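PDB 3OQQ: putative lipoprotein from Bacteroides ovatus, which is of unknown function but binds calcium ions and is probably an extracellular lipoprotein built largely of antiparallel beta-strands. Local coordinates for residues N114-Y120 with C161-Q165; G127-D133 with D146-F152; D181-V185 with V390-H394. One frame throughout, in Å; residues are numbered along the deposited sequence.

Interaction 1: residues N114-Y120 with C161-Q165; sequences NETDQGY and CHSQQ. With CA (calcium ion), chain E.
Y120 and C161 form the close-packed part of this loop-to-loop contact. CA of C161 stands 3.5 Å above the plane of the Y120 ring, toward its rim, as a CH-pi contact, and SG lies 4.6 Å from the ring centroid in a sulfur-aromatic contact. At the ring edge, the carbonyl O of H162 comes within 3.2 Å of CE1. Nearby, the buried Q165 donates from NE2 to G119 O (3.1 Å). The acceptor lies in the plane of the amide, but the donor sits well above the carbonyl plane. D40 O takes a second bond from NE2, and OE1 accepts from R47 and L42 N. An alanine in place of Q165 would probably leave G119 O without this donor and R47 and L42 N without the OE1 they share.

The other side is looser and wetter, joined largely through calcium. CB of Q164 points away from residues 114-120, but a bend at chi2 (63°) brings OE1 back to the ion at 2.4 Å. N114 OD1 binds at 2.2 Å, D117 uses both carboxylate oxygens, and two waters join them. One carboxylate and two neutral amides from both loops suggest that the ion helps hold them together.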
ATOM      1  N   ASN A 114     -10.891  31.412  -8.658  1.00 38.21           N
ATOM      2  CA  ASN A 114      -9.664  31.368  -7.860  1.00 38.48           C
ATOM      3  C   ASN A 114      -9.979  31.564  -6.343  1.00 42.55           C
ATOM      4  O   ASN A 114      -9.132  31.271  -5.505  1.00 41.98           O
ATOM      5  CB  ASN A 114      -8.638  32.367  -8.379  1.00 38.94           C
ATOM      6  CG  ASN A 114      -7.899  31.859  -9.607  1.00 51.31           C
ATOM      7  OD1 ASN A 114      -7.279  30.791  -9.588  1.00 38.66           O
ATOM      8  ND2 ASN A 114      -7.920  32.613 -10.702  1.00 40.12           N
ATOM      9  N   GLU A 115     -11.216  31.993  -6.019  1.00 39.23           N
ATOM     10  CA  GLU A 115     -11.739  32.177  -4.667  1.00 39.83           C
ATOM     11  C   GLU A 115     -12.145  30.813  -4.043  1.00 43.96           C
ATOM     12  O   GLU A 115     -12.073  30.671  -2.818  1.00 44.08           O
ATOM     13  CB  GLU A 115     -12.953  33.153  -4.700  1.00 42.25           C
ATOM     14  CG  GLU A 115     -13.685  33.382  -3.378  1.00 49.30           C
ATOM     15  CD  GLU A 115     -14.843  34.369  -3.371  1.00 70.58           C
ATOM     16  OE1 GLU A 115     -15.702  34.313  -4.284  1.00 50.77           O
ATOM     17  OE2 GLU A 115     -14.926  35.160  -2.404  1.00 65.61           O
ATOM     18  N   THR A 116     -12.536  29.810  -4.890  1.00 38.51           N
ATOM     19  CA  THR A 116     -13.046  28.498  -4.459  1.00 35.84           C
ATOM     20  C   THR A 116     -12.209  27.253  -4.883  1.00 36.58           C
ATOM     21  O   THR A 116     -12.581  26.134  -4.505  1.00 33.60           O
ATOM     22  CB  THR A 116     -14.477  28.328  -4.999  1.00 42.15           C
ATOM     23  OG1 THR A 116     -14.442  28.244  -6.426  1.00 43.82           O
ATOM     24  CG2 THR A 116     -15.397  29.459  -4.585  1.00 37.92           C
ATOM     25  N   ASP A 117     -11.087  27.426  -5.625  1.00 33.67           N
ATOM     26  CA  ASP A 117     -10.287  26.282  -6.109  1.00 31.41           C
ATOM     27  C   ASP A 117      -8.931  26.111  -5.383  1.00 34.52           C
ATOM     28  O   ASP A 117      -8.041  25.448  -5.916  1.00 32.58           O
ATOM     29  CB  ASP A 117     -10.041  26.453  -7.628  1.00 33.09           C
ATOM     30  CG  ASP A 117      -9.068  27.582  -8.017  1.00 39.68           C
ATOM     31  OD1 ASP A 117      -8.634  28.343  -7.116  1.00 37.37           O
ATOM     32  OD2 ASP A 117      -8.754  27.708  -9.219  1.00 40.64           O
ATOM     33  N   GLN A 118      -8.745  26.753  -4.232  1.00 34.15           N
ATOM     34  CA  GLN A 118      -7.448  26.728  -3.552  1.00 35.72           C
ATOM     35  C   GLN A 118      -7.209  25.394  -2.818  1.00 41.74           C
ATOM     36  O   GLN A 118      -7.499  25.270  -1.626  1.00 45.11           O
ATOM     37  CB  GLN A 118      -7.307  27.919  -2.594  1.00 37.98           C
ATOM     38  CG  GLN A 118      -7.289  29.279  -3.289  1.00 58.35           C
ATOM     39  CD  GLN A 118      -7.495  30.410  -2.309  1.00 87.69           C
ATOM     40  OE1 GLN A 118      -6.885  30.458  -1.231  1.00 84.38           O
ATOM     41  NE2 GLN A 118      -8.355  31.355  -2.665  1.00 83.35           N
ATOM     42  N   GLY A 119      -6.676  24.421  -3.550  1.00 34.52           N
ATOM     43  CA  GLY A 119      -6.388  23.097  -3.019  1.00 32.91           C
ATOM     44  C   GLY A 119      -5.562  22.268  -3.974  1.00 36.96           C
ATOM     45  O   GLY A 119      -5.649  22.439  -5.196  1.00 37.87           O
ATOM     46  N   TYR A 120      -4.761  21.363  -3.414  1.00 33.11           N
ATOM     47  CA  TYR A 120      -3.877  20.482  -4.167  1.00 32.32           C
ATOM     48  C   TYR A 120      -4.536  19.162  -4.489  1.00 33.74           C
ATOM     49  O   TYR A 120      -5.035  18.478  -3.595  1.00 32.97           O
ATOM     50  CB  TYR A 120      -2.585  20.213  -3.385  1.00 33.50           C
ATOM     51  CG  TYR A 120      -1.820  21.443  -2.952  1.00 37.72           C
ATOM     52  CD1 TYR A 120      -1.295  22.331  -3.890  1.00 40.07           C
ATOM     53  CD2 TYR A 120      -1.530  21.669  -1.611  1.00 39.31           C
ATOM     54  CE1 TYR A 120      -0.552  23.446  -3.495  1.00 39.76           C
ATOM     55  CE2 TYR A 120      -0.783  22.775  -1.206  1.00 41.11           C
ATOM     56  CZ  TYR A 120      -0.302  23.665  -2.151  1.00 45.72           C
ATOM     57  OH  TYR A 120       0.433  24.753  -1.750  1.00 49.04           O
ATOM     58  N   CYS A 161       1.648  19.500  -5.197  1.00 36.08           N
ATOM     59  CA  CYS A 161       1.795  20.825  -4.565  1.00 38.11           C
ATOM     60  C   CYS A 161       2.115  21.864  -5.653  1.00 44.85           C
ATOM     61  O   CYS A 161       3.245  22.365  -5.766  1.00 44.18           O
ATOM     62  CB  CYS A 161       2.846  20.816  -3.459  1.00 38.77           C
ATOM     63  SG  CYS A 161       2.509  19.656  -2.111  1.00 42.05           S
ATOM     64  N   HIS A 162       1.106  22.123  -6.491  1.00 42.60           N
ATOM     65  CA  HIS A 162       1.155  23.030  -7.626  1.00 43.48           C
ATOM     66  C   HIS A 162       0.312  24.254  -7.307  1.00 50.44           C
ATOM     67  O   HIS A 162      -0.710  24.127  -6.626  1.00 50.84           O
ATOM     68  CB  HIS A 162       0.626  22.318  -8.894  1.00 43.45           C
ATOM     69  CG  HIS A 162       1.344  21.047  -9.268  1.00 45.18           C
ATOM     70  ND1 HIS A 162       0.886  20.246 -10.304  1.00 46.15           N
ATOM     71  CD2 HIS A 162       2.475  20.492  -8.758  1.00 45.44           C
ATOM     72  CE1 HIS A 162       1.730  19.228 -10.375  1.00 44.39           C
ATOM     73  NE2 HIS A 162       2.695  19.325  -9.458  1.00 44.36           N
ATOM     74  N   SER A 163       0.710  25.435  -7.806  1.00 47.44           N
ATOM     75  CA  SER A 163      -0.051  26.667  -7.555  1.00 48.04           C
ATOM     76  C   SER A 163      -1.463  26.639  -8.205  1.00 49.54           C
ATOM     77  O   SER A 163      -2.377  27.314  -7.726  1.00 49.11           O
ATOM     78  CB  SER A 163       0.726  27.878  -8.058  1.00 53.64           C
ATOM     79  OG  SER A 163       0.156  29.079  -7.565  1.00 67.50           O
ATOM     80  N   GLN A 164      -1.623  25.852  -9.286  1.00 44.46           N
ATOM     81  CA  GLN A 164      -2.857  25.719 -10.057  1.00 43.76           C
ATOM     82  C   GLN A 164      -2.922  24.344 -10.740  1.00 46.94           C
ATOM     83  O   GLN A 164      -1.905  23.846 -11.247  1.00 46.19           O
ATOM     84  CB  GLN A 164      -2.928  26.853 -11.108  1.00 45.83           C
ATOM     85  CG  GLN A 164      -4.228  26.936 -11.920  1.00 55.35           C
ATOM     86  CD  GLN A 164      -5.502  27.220 -11.139  1.00 60.28           C
ATOM     87  OE1 GLN A 164      -5.549  28.027 -10.204  1.00 47.47           O
ATOM     88  NE2 GLN A 164      -6.592  26.631 -11.582  1.00 54.58           N
ATOM     89  N   GLN A 165      -4.124  23.752 -10.774  1.00 41.96           N
ATOM     90  CA  GLN A 165      -4.351  22.462 -11.420  1.00 41.79           C
ATOM     91  C   GLN A 165      -4.525  22.630 -12.939  1.00 50.18           C
ATOM     92  O   GLN A 165      -4.783  23.740 -13.408  1.00 51.15           O
ATOM     93  CB  GLN A 165      -5.582  21.765 -10.807  1.00 41.74           C
ATOM     94  CG  GLN A 165      -5.390  21.391  -9.340  1.00 37.88           C
ATOM     95  CD  GLN A 165      -6.508  20.547  -8.785  1.00 46.23           C
ATOM     96  OE1 GLN A 165      -7.095  19.716  -9.480  1.00 39.81           O
ATOM     97  NE2 GLN A 165      -6.764  20.681  -7.487  1.00 31.94           N
TER
HETATM   98 CA    CA E 460      -6.665  29.103  -8.387  1.00 49.25          CA
HETATM   99  O   HOH W   1      -6.581  30.227  -6.520  1.00 37.90           O
HETATM  100  O   HOH W   2      -5.314  27.044  -7.406  1.00 40.32           O
HETATM  101  O   HOH W   3      -5.886  24.431  -7.853  1.00 46.50           O

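Interaction 2: residues G127-D133 with D146-F152; sequences GVVMFED and DFNDVVF. With CA (calcium ion), chain C; CA (calcium ion), chain B.
D149 OD2 is gripped twice: by a calcium ion at 2.5 Å and by the backbone N of D133 at 2.8 Å, which uses its anti lone pair. The adjacent E132 binds the same calcium through OE2 at 2.2 Å; this oxygen also accepts from F147 N, on its anti side but tilted out of the carboxylate plane, while CG rests 3.8 Å above the centre of the F147 ring. OD1 of D146 and OD1 of D149 each bridge to a second calcium, to which N148, G186, E397 and a shared water also bind; D146 OD2 also accepts from R398 N.

Behind the metals the chain becomes an antiparallel ladder. V129 and F152 form a hydrogen-bonded pair (V129 N to F152 O, 2.7 Å), M130 and V151 a non-hydrogen-bonded one, and F131 faces both D149 and V150 in a classic beta bulge. CG of F152, between backbone N and carbonyl carbon (chi1 63°), turns one ring face to V129, whose CB lies 3.7 Å from F152 CZ in a CH-pi contact. Three metal-binding carboxylates crowd together, and D133 adds a fourth through a water, so this end probably depends on calcium to offset their repulsion.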
ATOM      1  N   GLY A 127      -4.354  -0.568   0.655  1.00 18.99           N
ATOM      2  CA  GLY A 127      -4.599  -1.998   0.604  1.00 17.61           C
ATOM      3  C   GLY A 127      -3.975  -2.698   1.792  1.00 21.06           C
ATOM      4  O   GLY A 127      -3.420  -2.061   2.691  1.00 19.88           O
ATOM      5  N   VAL A 128      -4.074  -4.013   1.802  1.00 17.74           N
ATOM      6  CA  VAL A 128      -3.465  -4.839   2.841  1.00 16.54           C
ATOM      7  C   VAL A 128      -2.563  -5.831   2.143  1.00 21.24           C
ATOM      8  O   VAL A 128      -2.952  -6.425   1.137  1.00 21.11           O
ATOM      9  CB  VAL A 128      -4.458  -5.517   3.847  1.00 17.51           C
ATOM     10  CG1 VAL A 128      -5.334  -6.586   3.176  1.00 16.66           C
ATOM     11  CG2 VAL A 128      -3.692  -6.088   5.054  1.00 16.85           C
ATOM     12  N   VAL A 129      -1.348  -5.968   2.653  1.00 18.76           N
ATOM     13  CA  VAL A 129      -0.375  -6.879   2.081  1.00 18.99           C
ATOM     14  C   VAL A 129      -0.297  -8.080   2.989  1.00 20.87           C
ATOM     15  O   VAL A 129      -0.169  -7.938   4.211  1.00 18.52           O
ATOM     16  CB  VAL A 129       1.002  -6.221   1.853  1.00 23.35           C
ATOM     17  CG1 VAL A 129       1.999  -7.239   1.326  1.00 23.27           C
ATOM     18  CG2 VAL A 129       0.891  -5.051   0.888  1.00 23.56           C
HETATM   19  N   MSE A 130      -0.381  -9.266   2.387  1.00 16.35           N
HETATM   20  CA  MSE A 130      -0.324 -10.521   3.125  1.00 14.77           C
HETATM   21  C   MSE A 130       0.745 -11.386   2.562  1.00 19.53           C
HETATM   22  O   MSE A 130       0.666 -11.760   1.405  1.00 19.42           O
HETATM   23  CB  MSE A 130      -1.683 -11.232   3.094  1.00 15.02           C
HETATM   24  CG  MSE A 130      -2.745 -10.447   3.813  1.00 18.51           C
HETATM   25 SE   MSE A 130      -4.321 -11.529   4.066  0.75 23.25          SE
HETATM   26  CE  MSE A 130      -5.474 -10.110   4.662  1.00 19.53           C
ATOM     27  N   PHE A 131       1.723 -11.754   3.403  1.00 17.23           N
ATOM     28  CA  PHE A 131       2.855 -12.563   2.967  1.00 15.82           C
ATOM     29  C   PHE A 131       2.957 -13.883   3.663  1.00 20.58           C
ATOM     30  O   PHE A 131       2.591 -14.001   4.828  1.00 19.98           O
ATOM     31  CB  PHE A 131       4.167 -11.809   3.239  1.00 15.54           C
ATOM     32  CG  PHE A 131       4.658 -11.013   2.082  1.00 16.60           C
ATOM     33  CD1 PHE A 131       5.285 -11.637   1.001  1.00 19.63           C
ATOM     34  CD2 PHE A 131       4.534  -9.628   2.069  1.00 17.08           C
ATOM     35  CE1 PHE A 131       5.764 -10.885  -0.071  1.00 19.73           C
ATOM     36  CE2 PHE A 131       4.985  -8.882   0.973  1.00 18.69           C
ATOM     37  CZ  PHE A 131       5.603  -9.513  -0.079  1.00 16.71           C
ATOM     38  N   GLU A 132       3.529 -14.861   2.941  1.00 18.46           N
ATOM     39  CA  GLU A 132       3.991 -16.174   3.386  1.00 17.62           C
ATOM     40  C   GLU A 132       5.501 -16.015   3.595  1.00 22.15           C
ATOM     41  O   GLU A 132       6.145 -15.318   2.815  1.00 21.38           O
ATOM     42  CB  GLU A 132       3.642 -17.276   2.367  1.00 18.84           C
ATOM     43  CG  GLU A 132       2.342 -18.008   2.702  1.00 13.68           C
ATOM     44  CD  GLU A 132       2.346 -18.646   4.079  1.00 27.61           C
ATOM     45  OE1 GLU A 132       3.184 -19.548   4.298  1.00 23.18           O
ATOM     46  OE2 GLU A 132       1.540 -18.236   4.948  1.00 19.49           O
ATOM     47  N   ASP A 133       6.061 -16.612   4.639  1.00 21.29           N
ATOM     48  CA  ASP A 133       7.471 -16.435   4.977  1.00 21.96           C
ATOM     49  C   ASP A 133       8.386 -17.589   4.577  1.00 27.86           C
ATOM     50  O   ASP A 133       9.563 -17.566   4.922  1.00 30.41           O
ATOM     51  CB  ASP A 133       7.602 -16.215   6.501  1.00 22.72           C
ATOM     52  CG  ASP A 133       7.037 -17.320   7.392  1.00 31.82           C
ATOM     53  OD1 ASP A 133       6.891 -18.474   6.909  1.00 30.84           O
ATOM     54  OD2 ASP A 133       6.678 -17.020   8.547  1.00 36.35           O
ATOM     55  N   ASP A 146      -1.465 -20.202   5.275  1.00 20.16           N
ATOM     56  CA  ASP A 146      -2.380 -19.299   5.969  1.00 19.36           C
ATOM     57  C   ASP A 146      -2.286 -17.811   5.514  1.00 22.53           C
ATOM     58  O   ASP A 146      -3.220 -17.040   5.781  1.00 22.69           O
ATOM     59  CB  ASP A 146      -2.261 -19.424   7.514  1.00 20.71           C
ATOM     60  CG  ASP A 146      -0.904 -19.222   8.187  1.00 22.34           C
ATOM     61  OD1 ASP A 146       0.066 -18.835   7.495  1.00 19.36           O
ATOM     62  OD2 ASP A 146      -0.816 -19.445   9.405  1.00 24.21           O
ATOM     63  N   PHE A 147      -1.192 -17.420   4.836  1.00 18.50           N
ATOM     64  CA  PHE A 147      -0.956 -16.055   4.322  1.00 18.18           C
ATOM     65  C   PHE A 147      -1.113 -14.971   5.403  1.00 21.35           C
ATOM     66  O   PHE A 147      -1.604 -13.882   5.109  1.00 21.16           O
ATOM     67  CB  PHE A 147      -1.842 -15.726   3.100  1.00 18.37           C
ATOM     68  CG  PHE A 147      -1.231 -16.243   1.817  1.00 18.79           C
ATOM     69  CD1 PHE A 147      -1.438 -17.566   1.410  1.00 19.81           C
ATOM     70  CD2 PHE A 147      -0.404 -15.428   1.043  1.00 18.30           C
ATOM     71  CE1 PHE A 147      -0.837 -18.060   0.243  1.00 21.25           C
ATOM     72  CE2 PHE A 147       0.195 -15.918  -0.125  1.00 20.99           C
ATOM     73  CZ  PHE A 147      -0.016 -17.232  -0.512  1.00 19.90           C
ATOM     74  N   ASN A 148      -0.656 -15.246   6.627  1.00 17.94           N
ATOM     75  CA  ASN A 148      -0.749 -14.219   7.676  1.00 17.59           C
ATOM     76  C   ASN A 148       0.614 -14.010   8.340  1.00 20.84           C
ATOM     77  O   ASN A 148       0.689 -13.382   9.391  1.00 18.83           O
ATOM     78  CB  ASN A 148      -1.815 -14.590   8.712  1.00 14.92           C
ATOM     79  CG  ASN A 148      -1.408 -15.814   9.488  1.00 28.59           C
ATOM     80  OD1 ASN A 148      -0.288 -16.296   9.334  1.00 16.60           O
ATOM     81  ND2 ASN A 148      -2.267 -16.314  10.352  1.00 13.75           N
ATOM     82  N   ASP A 149       1.684 -14.581   7.749  1.00 18.59           N
ATOM     83  CA  ASP A 149       3.052 -14.531   8.309  1.00 17.94           C
ATOM     84  C   ASP A 149       3.511 -13.112   8.548  1.00 18.71           C
ATOM     85  O   ASP A 149       4.165 -12.851   9.566  1.00 17.49           O
ATOM     86  CB  ASP A 149       4.019 -15.323   7.442  1.00 19.86           C
ATOM     87  CG  ASP A 149       3.534 -16.770   7.317  1.00 25.92           C
ATOM     88  OD1 ASP A 149       2.587 -17.160   8.071  1.00 23.90           O
ATOM     89  OD2 ASP A 149       4.062 -17.497   6.459  1.00 24.56           O
ATOM     90  N   VAL A 150       3.131 -12.189   7.643  1.00 14.73           N
ATOM     91  CA  VAL A 150       3.290 -10.747   7.788  1.00 15.75           C
ATOM     92  C   VAL A 150       2.038 -10.134   7.173  1.00 20.42           C
ATOM     93  O   VAL A 150       1.695 -10.407   6.017  1.00 20.14           O
ATOM     94  CB  VAL A 150       4.589 -10.071   7.257  1.00 20.77           C
ATOM     95  CG1 VAL A 150       4.617  -8.589   7.661  1.00 20.79           C
ATOM     96  CG2 VAL A 150       5.852 -10.768   7.769  1.00 21.29           C
ATOM     97  N   VAL A 151       1.300  -9.386   7.978  1.00 17.05           N
ATOM     98  CA  VAL A 151       0.073  -8.755   7.471  1.00 14.82           C
ATOM     99  C   VAL A 151       0.235  -7.293   7.774  1.00 17.99           C
ATOM    100  O   VAL A 151       0.434  -6.923   8.935  1.00 16.51           O
ATOM    101  CB  VAL A 151      -1.239  -9.353   8.035  1.00 16.87           C
ATOM    102  CG1 VAL A 151      -2.474  -8.690   7.434  1.00 15.46           C
ATOM    103  CG2 VAL A 151      -1.299 -10.865   7.843  1.00 17.30           C
ATOM    104  N   PHE A 152       0.255  -6.469   6.733  1.00 14.50           N
ATOM    105  CA  PHE A 152       0.357  -5.038   6.963  1.00 13.50           C
ATOM    106  C   PHE A 152      -0.495  -4.261   6.035  1.00 18.07           C
ATOM    107  O   PHE A 152      -0.591  -4.592   4.868  1.00 17.82           O
ATOM    108  CB  PHE A 152       1.800  -4.533   6.888  1.00 13.17           C
ATOM    109  CG  PHE A 152       2.537  -4.657   5.577  1.00 13.23           C
ATOM    110  CD1 PHE A 152       3.283  -5.800   5.284  1.00 13.99           C
ATOM    111  CD2 PHE A 152       2.607  -3.581   4.696  1.00 14.00           C
ATOM    112  CE1 PHE A 152       4.044  -5.877   4.126  1.00 14.66           C
ATOM    113  CE2 PHE A 152       3.356  -3.669   3.523  1.00 17.03           C
ATOM    114  CZ  PHE A 152       4.090  -4.812   3.263  1.00 15.08           C
TER
HETATM  115 CA    CA C 458       2.380 -19.366   6.634  1.00 20.66          CA
HETATM  116 CA    CA B 457       1.163 -18.123   9.863  1.00 21.67          CA
HETATM  117  O   HOH W   4       4.497 -20.449   6.783  1.00 21.04           O
HETATM  118  O   HOH W   5       1.249 -21.444   6.128  1.00 17.06           O
HETATM  119  O   HOH W   6       2.719 -20.055   8.865  1.00 18.14           O

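Interaction 3: residues D181-V185 with V390-H394; sequences DVRAV and VGTRH
The guanidinium of R183 and the imidazole of H394 lie nearly coplanar, 30° apart, and meet edge to edge: NH1 donates to ND1 at 3.2 Å, almost in both planes and close to straight at 164°. One face of the H394 ring carries A184, whose CB comes 3.5 Å from NE2. Along the guanidinium edge, T392 O is held end-on by two nitrogens, NH1 at 2.9 Å and NH2 at 2.8 Å. NH1 approaches it on a lone pair in the carbonyl plane, NH2 from a tilt out of it. V390 O also lies at this edge, 3.2 Å from NH2.

Bends at chi2 and chi3 carry the R183 chain past the imidazole, with CD 3.5 Å from ND1. The chain starts in a classic beta bulge, where R183 and A184 both face V151, and it packs against V128 and M130. NE forms a salt bridge with E153, which gives the buried charge a counter-ion, while NE2 of H394 bonds to Q286 O. Taken together, these bonds imply that the imidazole accepts at ND1 and probably carries its proton at NE2, and that a buried arginine, helped by A184, joins strand 173-184 to a loop more than two hundred residues later.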
ATOM      1  N   ASP A 181       1.329  -0.024   8.278  1.00 18.04           N
ATOM      2  CA  ASP A 181       0.796  -0.394   9.597  1.00 17.46           C
ATOM      3  C   ASP A 181       0.810  -1.881   9.792  1.00 20.30           C
ATOM      4  O   ASP A 181       0.148  -2.578   9.029  1.00 18.46           O
ATOM      5  CB  ASP A 181      -0.651   0.135   9.765  1.00 18.33           C
ATOM      6  CG  ASP A 181      -0.760   1.635   9.643  1.00 22.50           C
ATOM      7  OD1 ASP A 181       0.269   2.336   9.890  1.00 20.45           O
ATOM      8  OD2 ASP A 181      -1.841   2.117   9.260  1.00 24.53           O
ATOM      9  N   VAL A 182       1.522  -2.366  10.831  1.00 16.74           N
ATOM     10  CA  VAL A 182       1.614  -3.801  11.135  1.00 15.19           C
ATOM     11  C   VAL A 182       0.308  -4.292  11.754  1.00 20.45           C
ATOM     12  O   VAL A 182      -0.022  -3.944  12.889  1.00 20.71           O
ATOM     13  CB  VAL A 182       2.814  -4.176  12.042  1.00 18.76           C
ATOM     14  CG1 VAL A 182       2.933  -5.700  12.170  1.00 19.05           C
ATOM     15  CG2 VAL A 182       4.109  -3.579  11.524  1.00 17.66           C
ATOM     16  N   ARG A 183      -0.381  -5.175  11.049  1.00 15.55           N
ATOM     17  CA  ARG A 183      -1.613  -5.727  11.557  1.00 15.73           C
ATOM     18  C   ARG A 183      -1.338  -7.054  12.279  1.00 19.43           C
ATOM     19  O   ARG A 183      -1.911  -7.291  13.332  1.00 19.94           O
ATOM     20  CB  ARG A 183      -2.634  -5.839  10.401  1.00 16.00           C
ATOM     21  CG  ARG A 183      -3.476  -7.063  10.380  1.00 35.21           C
ATOM     22  CD  ARG A 183      -4.941  -6.772  10.251  1.00 38.35           C
ATOM     23  NE  ARG A 183      -5.392  -6.023   9.069  1.00 31.80           N
ATOM     24  CZ  ARG A 183      -5.949  -6.572   7.990  1.00 44.70           C
ATOM     25  NH1 ARG A 183      -6.041  -7.902   7.879  1.00 23.51           N
ATOM     26  NH2 ARG A 183      -6.430  -5.798   7.017  1.00 20.39           N
ATOM     27  N   ALA A 184      -0.466  -7.909  11.739  1.00 15.12           N
ATOM     28  CA  ALA A 184      -0.169  -9.201  12.364  1.00 14.08           C
ATOM     29  C   ALA A 184       1.154  -9.760  11.872  1.00 17.09           C
ATOM     30  O   ALA A 184       1.569  -9.453  10.749  1.00 15.54           O
ATOM     31  CB  ALA A 184      -1.289 -10.210  12.049  1.00 14.05           C
ATOM     32  N   VAL A 185       1.745 -10.680  12.676  1.00 14.09           N
ATOM     33  CA  VAL A 185       2.957 -11.418  12.324  1.00 14.95           C
ATOM     34  C   VAL A 185       2.698 -12.888  12.705  1.00 19.73           C
ATOM     35  O   VAL A 185       2.903 -13.281  13.846  1.00 19.94           O
ATOM     36  CB  VAL A 185       4.271 -10.842  12.923  1.00 18.26           C
ATOM     37  CG1 VAL A 185       5.491 -11.598  12.401  1.00 17.94           C
ATOM     38  CG2 VAL A 185       4.413  -9.348  12.630  1.00 17.51           C
ATOM     39  N   VAL A 390      -7.992  -2.884   1.504  1.00 19.91           N
ATOM     40  CA  VAL A 390      -7.502  -2.599   2.867  1.00 20.06           C
ATOM     41  C   VAL A 390      -8.342  -3.275   3.974  1.00 26.18           C
ATOM     42  O   VAL A 390      -7.763  -3.766   4.945  1.00 27.58           O
ATOM     43  CB  VAL A 390      -7.282  -1.086   3.132  1.00 22.81           C
ATOM     44  CG1 VAL A 390      -8.594  -0.297   3.077  1.00 23.07           C
ATOM     45  CG2 VAL A 390      -6.518  -0.854   4.443  1.00 21.81           C
ATOM     46  N   GLY A 391      -9.646  -3.374   3.782  1.00 23.53           N
ATOM     47  CA  GLY A 391     -10.509  -4.020   4.774  1.00 23.43           C
ATOM     48  C   GLY A 391     -10.412  -5.535   4.861  1.00 26.05           C
ATOM     49  O   GLY A 391     -11.031  -6.121   5.748  1.00 25.56           O
ATOM     50  N   THR A 392      -9.654  -6.199   3.954  1.00 22.81           N
ATOM     51  CA  THR A 392      -9.602  -7.671   3.942  1.00 22.12           C
ATOM     52  C   THR A 392      -8.949  -8.203   5.205  1.00 24.49           C
ATOM     53  O   THR A 392      -7.831  -7.792   5.569  1.00 24.53           O
ATOM     54  CB  THR A 392      -8.928  -8.212   2.692  1.00 22.39           C
ATOM     55  OG1 THR A 392      -9.497  -7.566   1.558  1.00 22.72           O
ATOM     56  CG2 THR A 392      -9.067  -9.744   2.561  1.00 13.89           C
ATOM     57  N   ARG A 393      -9.676  -9.117   5.877  1.00 18.92           N
ATOM     58  CA  ARG A 393      -9.245  -9.754   7.134  1.00 18.76           C
ATOM     59  C   ARG A 393      -8.264 -10.886   6.883  1.00 19.80           C
ATOM     60  O   ARG A 393      -8.424 -11.626   5.909  1.00 19.80           O
ATOM     61  CB  ARG A 393     -10.471 -10.315   7.880  1.00 21.57           C
ATOM     62  CG  ARG A 393     -11.380  -9.203   8.387  1.00 30.35           C
ATOM     63  CD  ARG A 393     -12.792  -9.634   8.220  1.00 33.40           C
ATOM     64  NE  ARG A 393     -13.759  -8.604   8.596  1.00 36.32           N
ATOM     65  CZ  ARG A 393     -14.219  -7.668   7.777  1.00 44.42           C
ATOM     66  NH1 ARG A 393     -13.746  -7.565   6.546  1.00 37.79           N
ATOM     67  NH2 ARG A 393     -15.153  -6.826   8.186  1.00 36.34           N
ATOM     68  N   HIS A 394      -7.295 -11.071   7.780  1.00 14.31           N
ATOM     69  CA  HIS A 394      -6.348 -12.177   7.636  1.00 13.63           C
ATOM     70  C   HIS A 394      -6.880 -13.422   8.372  1.00 19.93           C
ATOM     71  O   HIS A 394      -7.761 -13.333   9.239  1.00 18.08           O
ATOM     72  CB  HIS A 394      -4.933 -11.787   8.119  1.00 14.12           C
ATOM     73  CG  HIS A 394      -4.874 -11.431   9.573  1.00 17.07           C
ATOM     74  ND1 HIS A 394      -5.313 -10.205  10.025  1.00 18.06           N
ATOM     75  CD2 HIS A 394      -4.476 -12.177  10.636  1.00 17.44           C
ATOM     76  CE1 HIS A 394      -5.145 -10.220  11.344  1.00 16.50           C
ATOM     77  NE2 HIS A 394      -4.614 -11.372  11.753  1.00 16.93           N
TER

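Overall arrangement
From the N terminus, the loop 114-120 comes first and leads into strand 122-131, whose far end opens interaction 2. After a connection without regular structure, residues 146-152 close that contact and start strand 150-161, which runs back to 161-165 and closes interaction 1. Interaction 2 is thus nested inside interaction 1, and the two hold opposite ends of one antiparallel hairpin, nearest atoms about 20 Å apart. Interaction 3 follows in series: strand 173-184 pairs with strand 150-161, so interactions 2 and 3 touch through backbone bonds of V151 with R183 and A184. Residues 390-394 then return, after some 200 residues, to lie against the same strands.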